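Local coordinates for protein pectate lyase (Cellvibrio cellulosa, PDB 1GXM) that cleaves pectate (polygalacturonic acid) by anti-beta-elimination, this chain being the catalytic module of a longer family 10 polysaccharide lyase, at residues T70-A84 / Y95-V107. Residues are numbered along the deposited sequence; the frame is centred on the assembly and turned at random.
Sequences TIDNGATITEMVFLA and YRDAVRKAANFLV
Tyr95 starts the contact by crossing Leu83 at about a right angle, its ring atom CD1 3.8 Å from Leu83 CD2, while its hydroxyl bonds Asp38. One turn on, the methyl of Ala98 meets the other branch of Leu83, CD1. Val99 packs against backbone and against the CB atoms of Leu83 and Ala84. Its chi1 of 175° sets CG2 beside its own N and anti to the carbonyl carbon, and this branch comes to 3.4 Å from Ala84 N. Here the two helices form an antiparallel helical hairpin, consecutive in the chain, consistent with the alpha/alpha toroid of this lyase family. The axes of 77-84 and 95-107 approach to 8.8 Å, their N-to-C directions 148° apart; helix 136-148 touches Ile77 and Met80 of helix 77-90. Met80 packs on Ala102 and Ala103. Ala102 CB lies 3.6 Å from Met80 CB, and the bent thioether, in one of its two conformers, brings CE to the backbone N of Ala103. Just before helix 77-90 begins, Thr76 is crossed nearly perpendicularly by Phe105, whose CD2 lies 3.9 Å from the Thr76 methyl CG2; the hydroxyl of that threonine is held by Thr70 O and Trp50 N. Leu106 splits its branches: CD1 runs tip to tip with that Met80 conformer, and CD2 rests 3.8 Å from Ile71 CG2.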
loop_
_atom_site.group_PDB
_atom_site.type_symbol
_atom_site.label_atom_id
_atom_site.label_comp_id
_atom_site.label_asym_id
_atom_site.label_seq_id
_atom_site.Cartn_x
_atom_site.Cartn_y
_atom_site.Cartn_z
ATOM N N THR A 70 -0.977 -11.377 7.737
ATOM C CA THR A 70 -0.175 -10.544 6.885
ATOM C C THR A 70 -1.015 -9.586 6.088
ATOM O O THR A 70 -2.183 -9.824 5.821
ATOM C CB THR A 70 0.715 -11.405 5.973
ATOM O OG1 THR A 70 1.607 -10.564 5.228
ATOM C CG2 THR A 70 -0.059 -12.165 4.946
ATOM N N ILE A 71 -0.390 -8.468 5.728
ATOM C CA ILE A 71 -0.967 -7.520 4.782
ATOM C C ILE A 71 -0.211 -7.531 3.453
ATOM O O ILE A 71 -0.403 -6.657 2.613
ATOM C CB ILE A 71 -1.024 -6.110 5.378
ATOM C CG1 ILE A 71 0.340 -5.639 5.831
ATOM C CG2 ILE A 71 -1.995 -6.089 6.542
ATOM C CD1 ILE A 71 0.401 -4.147 6.114
ATOM N N ASP A 72 0.617 -8.537 3.247
ATOM C CA ASP A 72 1.274 -8.698 1.963
ATOM C C ASP A 72 0.312 -9.279 0.941
ATOM O O ASP A 72 -0.597 -10.030 1.271
ATOM C CB ASP A 72 2.486 -9.573 2.098
ATOM C CG ASP A 72 3.358 -9.551 0.865
ATOM O OD1 ASP A 72 3.378 -8.536 0.121
ATOM O OD2 ASP A 72 4.018 -10.543 0.588
ATOM N N ASN A 73 0.530 -8.922 -0.318
ATOM C CA ASN A 73 -0.273 -9.475 -1.414
ATOM C C ASN A 73 -1.779 -9.343 -1.170
ATOM O O ASN A 73 -2.544 -10.263 -1.473
ATOM C CB ASN A 73 0.126 -10.921 -1.713
ATOM C CG ASN A 73 -0.274 -11.363 -3.123
ATOM O OD1 ASN A 73 -0.478 -10.529 -4.011
ATOM N ND2 ASN A 73 -0.375 -12.679 -3.331
ATOM N N GLY A 74 -2.176 -8.206 -0.605
ATOM C CA GLY A 74 -3.573 -7.875 -0.361
ATOM C C GLY A 74 -4.209 -8.643 0.772
ATOM O O GLY A 74 -5.396 -8.495 1.029
ATOM N N ALA A 75 -3.447 -9.479 1.454
ATOM C CA ALA A 75 -4.017 -10.300 2.504
ATOM C C ALA A 75 -4.538 -9.438 3.645
ATOM O O ALA A 75 -4.043 -8.341 3.900
ATOM C CB ALA A 75 -3.026 -11.291 3.010
ATOM N N THR A 76 -5.554 -9.989 4.307
ATOM C CA THR A 76 -6.244 -9.426 5.451
ATOM C C THR A 76 -7.113 -8.255 5.033
ATOM O O THR A 76 -8.330 -8.264 5.241
ATOM C CB THR A 76 -5.293 -9.046 6.588
ATOM O OG1 THR A 76 -4.607 -10.226 7.025
ATOM C CG2 THR A 76 -6.094 -8.588 7.816
ATOM N N ILE A 77 -6.501 -7.258 4.419
ATOM C CA ILE A 77 -7.218 -6.058 4.035
ATOM C C ILE A 77 -8.286 -6.354 2.990
ATOM O O ILE A 77 -9.381 -5.797 3.056
ATOM C CB ILE A 77 -6.252 -4.923 3.610
ATOM C CG1 ILE A 77 -5.341 -5.333 2.451
ATOM C CG2 ILE A 77 -5.454 -4.489 4.828
ATOM C CD1 ILE A 77 -4.486 -4.190 1.888
ATOM N N THR A 78 -8.010 -7.257 2.066
ATOM C CA THR A 78 -8.988 -7.583 1.041
ATOM C C THR A 78 -10.091 -8.434 1.645
ATOM O O THR A 78 -11.263 -8.148 1.468
ATOM C CB THR A 78 -8.337 -8.326 -0.102
ATOM O OG1 THR A 78 -7.234 -7.569 -0.614
ATOM C CG2 THR A 78 -9.309 -8.451 -1.257
ATOM N N GLU A 79 -9.707 -9.486 2.354
ATOM C CA GLU A 79 -10.679 -10.384 2.976
ATOM C C GLU A 79 -11.634 -9.635 3.886
ATOM O O GLU A 79 -12.844 -9.896 3.887
ATOM C CB GLU A 79 -9.980 -11.492 3.780
ATOM C CG GLU A 79 -9.284 -12.544 2.937
ATOM C CD GLU A 79 -7.865 -12.211 2.568
ATOM O OE1 GLU A 79 -7.468 -11.037 2.651
ATOM O OE2 GLU A 79 -7.138 -13.137 2.175
ATOM N N MET A 80 -11.129 -8.690 4.657
ATOM C CA MET A 80 -11.991 -8.023 5.635
ATOM C C MET A 80 -12.985 -7.090 4.950
ATOM O O MET A 80 -14.122 -6.961 5.415
ATOM C CB MET A 80 -11.207 -7.344 6.748
ATOM C CG MET A 80 -10.824 -5.948 6.458
ATOM S SD MET A 80 -9.436 -5.531 7.400
ATOM C CE MET A 80 -10.188 -4.759 8.818
ATOM N N VAL A 81 -12.578 -6.455 3.853
ATOM C CA VAL A 81 -13.471 -5.557 3.143
ATOM C C VAL A 81 -14.561 -6.408 2.498
ATOM O O VAL A 81 -15.750 -6.103 2.573
ATOM C CB VAL A 81 -12.712 -4.724 2.097
ATOM C CG1 VAL A 81 -13.673 -3.990 1.176
ATOM C CG2 VAL A 81 -11.785 -3.733 2.794
ATOM N N PHE A 82 -14.142 -7.488 1.854
ATOM C CA PHE A 82 -15.051 -8.442 1.255
ATOM C C PHE A 82 -16.067 -8.975 2.247
ATOM O O PHE A 82 -17.277 -8.942 1.993
ATOM C CB PHE A 82 -14.219 -9.561 0.642
ATOM C CG PHE A 82 -15.020 -10.737 0.204
ATOM C CD1 PHE A 82 -15.910 -10.636 -0.856
ATOM C CD2 PHE A 82 -14.881 -11.945 0.855
ATOM C CE1 PHE A 82 -16.645 -11.749 -1.251
ATOM C CE2 PHE A 82 -15.589 -13.041 0.470
ATOM C CZ PHE A 82 -16.466 -12.954 -0.587
ATOM N N LEU A 83 -15.619 -9.420 3.406
ATOM C CA LEU A 83 -16.561 -10.009 4.355
ATOM C C LEU A 83 -17.438 -8.938 4.986
ATOM O O LEU A 83 -18.557 -9.213 5.389
ATOM C CB LEU A 83 -15.839 -10.819 5.426
ATOM C CG LEU A 83 -15.166 -12.099 4.943
ATOM C CD1 LEU A 83 -14.579 -12.828 6.098
ATOM C CD2 LEU A 83 -16.134 -12.967 4.185
ATOM N N ALA A 84 -16.963 -7.702 5.055
ATOM C CA ALA A 84 -17.805 -6.622 5.550
ATOM C C ALA A 84 -18.956 -6.400 4.597
ATOM O O ALA A 84 -20.089 -6.138 5.018
ATOM C CB ALA A 84 -16.999 -5.341 5.742
ATOM N N TYR A 95 -19.859 -13.160 9.822
ATOM C CA TYR A 95 -18.975 -12.310 9.012
ATOM C C TYR A 95 -18.650 -11.015 9.718
ATOM O O TYR A 95 -17.528 -10.532 9.642
ATOM C CB TYR A 95 -19.566 -12.026 7.632
ATOM C CG TYR A 95 -19.889 -13.276 6.856
ATOM C CD1 TYR A 95 -18.912 -14.201 6.532
ATOM C CD2 TYR A 95 -21.189 -13.524 6.417
ATOM C CE1 TYR A 95 -19.220 -15.344 5.803
ATOM C CE2 TYR A 95 -21.505 -14.667 5.705
ATOM C CZ TYR A 95 -20.530 -15.577 5.403
ATOM O OH TYR A 95 -20.861 -16.708 4.690
ATOM N N ARG A 96 -19.631 -10.430 10.391
ATOM C CA ARG A 96 -19.398 -9.293 11.279
ATOM C C ARG A 96 -18.303 -9.614 12.279
ATOM O O ARG A 96 -17.401 -8.810 12.519
ATOM C CB ARG A 96 -20.692 -8.929 12.033
ATOM C CG ARG A 96 -20.553 -7.830 13.094
ATOM C CD ARG A 96 -21.842 -7.553 13.865
ATOM N NE ARG A 96 -21.650 -6.401 14.734
ATOM C CZ ARG A 96 -21.131 -6.442 15.962
ATOM N NH1 ARG A 96 -20.793 -7.589 16.536
ATOM N NH2 ARG A 96 -20.976 -5.326 16.626
ATOM N N ASP A 97 -18.381 -10.790 12.875
ATOM C CA ASP A 97 -17.413 -11.195 13.887
ATOM C C ASP A 97 -16.019 -11.236 13.277
ATOM O O ASP A 97 -15.050 -10.844 13.899
ATOM C CB ASP A 97 -17.769 -12.558 14.449
ATOM C CG ASP A 97 -19.036 -12.538 15.264
ATOM O OD1 ASP A 97 -19.474 -11.450 15.693
ATOM O OD2 ASP A 97 -19.655 -13.586 15.508
ATOM N N ALA A 98 -15.930 -11.743 12.069
ATOM C CA ALA A 98 -14.635 -11.873 11.406
ATOM C C ALA A 98 -14.054 -10.515 11.081
ATOM O O ALA A 98 -12.875 -10.277 11.269
ATOM C CB ALA A 98 -14.783 -12.658 10.154
ATOM N N VAL A 99 -14.889 -9.622 10.581
ATOM C CA VAL A 99 -14.446 -8.273 10.281
ATOM C C VAL A 99 -13.946 -7.583 11.539
ATOM O O VAL A 99 -12.942 -6.898 11.507
ATOM C CB VAL A 99 -15.573 -7.439 9.647
ATOM C CG1 VAL A 99 -15.141 -6.011 9.447
ATOM C CG2 VAL A 99 -15.946 -8.013 8.310
ATOM N N ARG A 100 -14.645 -7.742 12.656
ATOM C CA ARG A 100 -14.180 -7.174 13.912
ATOM C C ARG A 100 -12.821 -7.722 14.334
ATOM O O ARG A 100 -11.982 -6.991 14.847
ATOM C CB ARG A 100 -15.233 -7.377 14.993
ATOM C CG ARG A 100 -16.493 -6.558 14.722
ATOM C CD ARG A 100 -17.646 -6.851 15.671
ATOM N NE ARG A 100 -17.205 -6.638 17.043
ATOM C CZ ARG A 100 -17.086 -5.448 17.620
ATOM N NH1 ARG A 100 -17.435 -4.358 16.972
ATOM N NH2 ARG A 100 -16.622 -5.343 18.861
ATOM N N LYS A 101 -12.615 -9.024 14.153
ATOM C CA LYS A 101 -11.328 -9.628 14.508
ATOM C C LYS A 101 -10.213 -9.114 13.599
ATOM O O LYS A 101 -9.115 -8.886 14.058
ATOM C CB LYS A 101 -11.372 -11.154 14.465
ATOM C CG LYS A 101 -12.180 -11.760 15.625
ATOM C CD LYS A 101 -12.003 -13.260 15.728
ATOM C CE LYS A 101 -10.691 -13.641 16.401
ATOM N NZ LYS A 101 -10.560 -15.110 16.608
ATOM N N ALA A 102 -10.558 -8.892 12.343
ATOM C CA ALA A 102 -9.584 -8.394 11.354
ATOM C C ALA A 102 -9.175 -6.962 11.639
ATOM O O ALA A 102 -8.010 -6.635 11.537
ATOM C CB ALA A 102 -10.140 -8.483 9.961
ATOM N N ALA A 103 -10.138 -6.115 12.002
ATOM C CA ALA A 103 -9.818 -4.734 12.346
ATOM C C ALA A 103 -8.968 -4.697 13.603
ATOM O O ALA A 103 -8.009 -3.936 13.693
ATOM C CB ALA A 103 -11.066 -3.944 12.545
ATOM N N ASN A 104 -9.328 -5.529 14.574
ATOM C CA ASN A 104 -8.568 -5.639 15.799
ATOM C C ASN A 104 -7.145 -6.065 15.494
ATOM O O ASN A 104 -6.202 -5.559 16.075
ATOM C CB ASN A 104 -9.247 -6.638 16.734
ATOM C CG ASN A 104 -8.597 -6.722 18.088
ATOM O OD1 ASN A 104 -8.313 -5.719 18.717
ATOM N ND2 ASN A 104 -8.372 -7.944 18.551
ATOM N N PHE A 105 -7.003 -7.037 14.596
ATOM C CA PHE A 105 -5.697 -7.500 14.164
ATOM C C PHE A 105 -4.856 -6.339 13.613
ATOM O O PHE A 105 -3.710 -6.146 14.003
ATOM C CB PHE A 105 -5.844 -8.556 13.085
ATOM C CG PHE A 105 -4.557 -8.902 12.418
ATOM C CD1 PHE A 105 -3.662 -9.774 13.019
ATOM C CD2 PHE A 105 -4.199 -8.314 11.219
ATOM C CE1 PHE A 105 -2.445 -10.054 12.423
ATOM C CE2 PHE A 105 -2.980 -8.612 10.618
ATOM C CZ PHE A 105 -2.120 -9.482 11.232
ATOM N N LEU A 106 -5.446 -5.570 12.709
ATOM C CA LEU A 106 -4.706 -4.468 12.111
ATOM C C LEU A 106 -4.245 -3.481 13.164
ATOM O O LEU A 106 -3.094 -3.072 13.189
ATOM C CB LEU A 106 -5.518 -3.758 11.041
ATOM C CG LEU A 106 -5.824 -4.527 9.759
ATOM C CD1 LEU A 106 -6.667 -3.658 8.873
ATOM C CD2 LEU A 106 -4.562 -4.912 9.018
ATOM N N VAL A 107 -5.147 -3.116 14.078
ATOM C CA VAL A 107 -4.763 -2.181 15.118
ATOM C C VAL A 107 -3.750 -2.791 16.086
ATOM O O VAL A 107 -2.774 -2.149 16.464
ATOM C CB VAL A 107 -5.969 -1.602 15.855
ATOM C CG1 VAL A 107 -5.487 -0.619 16.938
ATOM C CG2 VAL A 107 -6.901 -0.896 14.843
#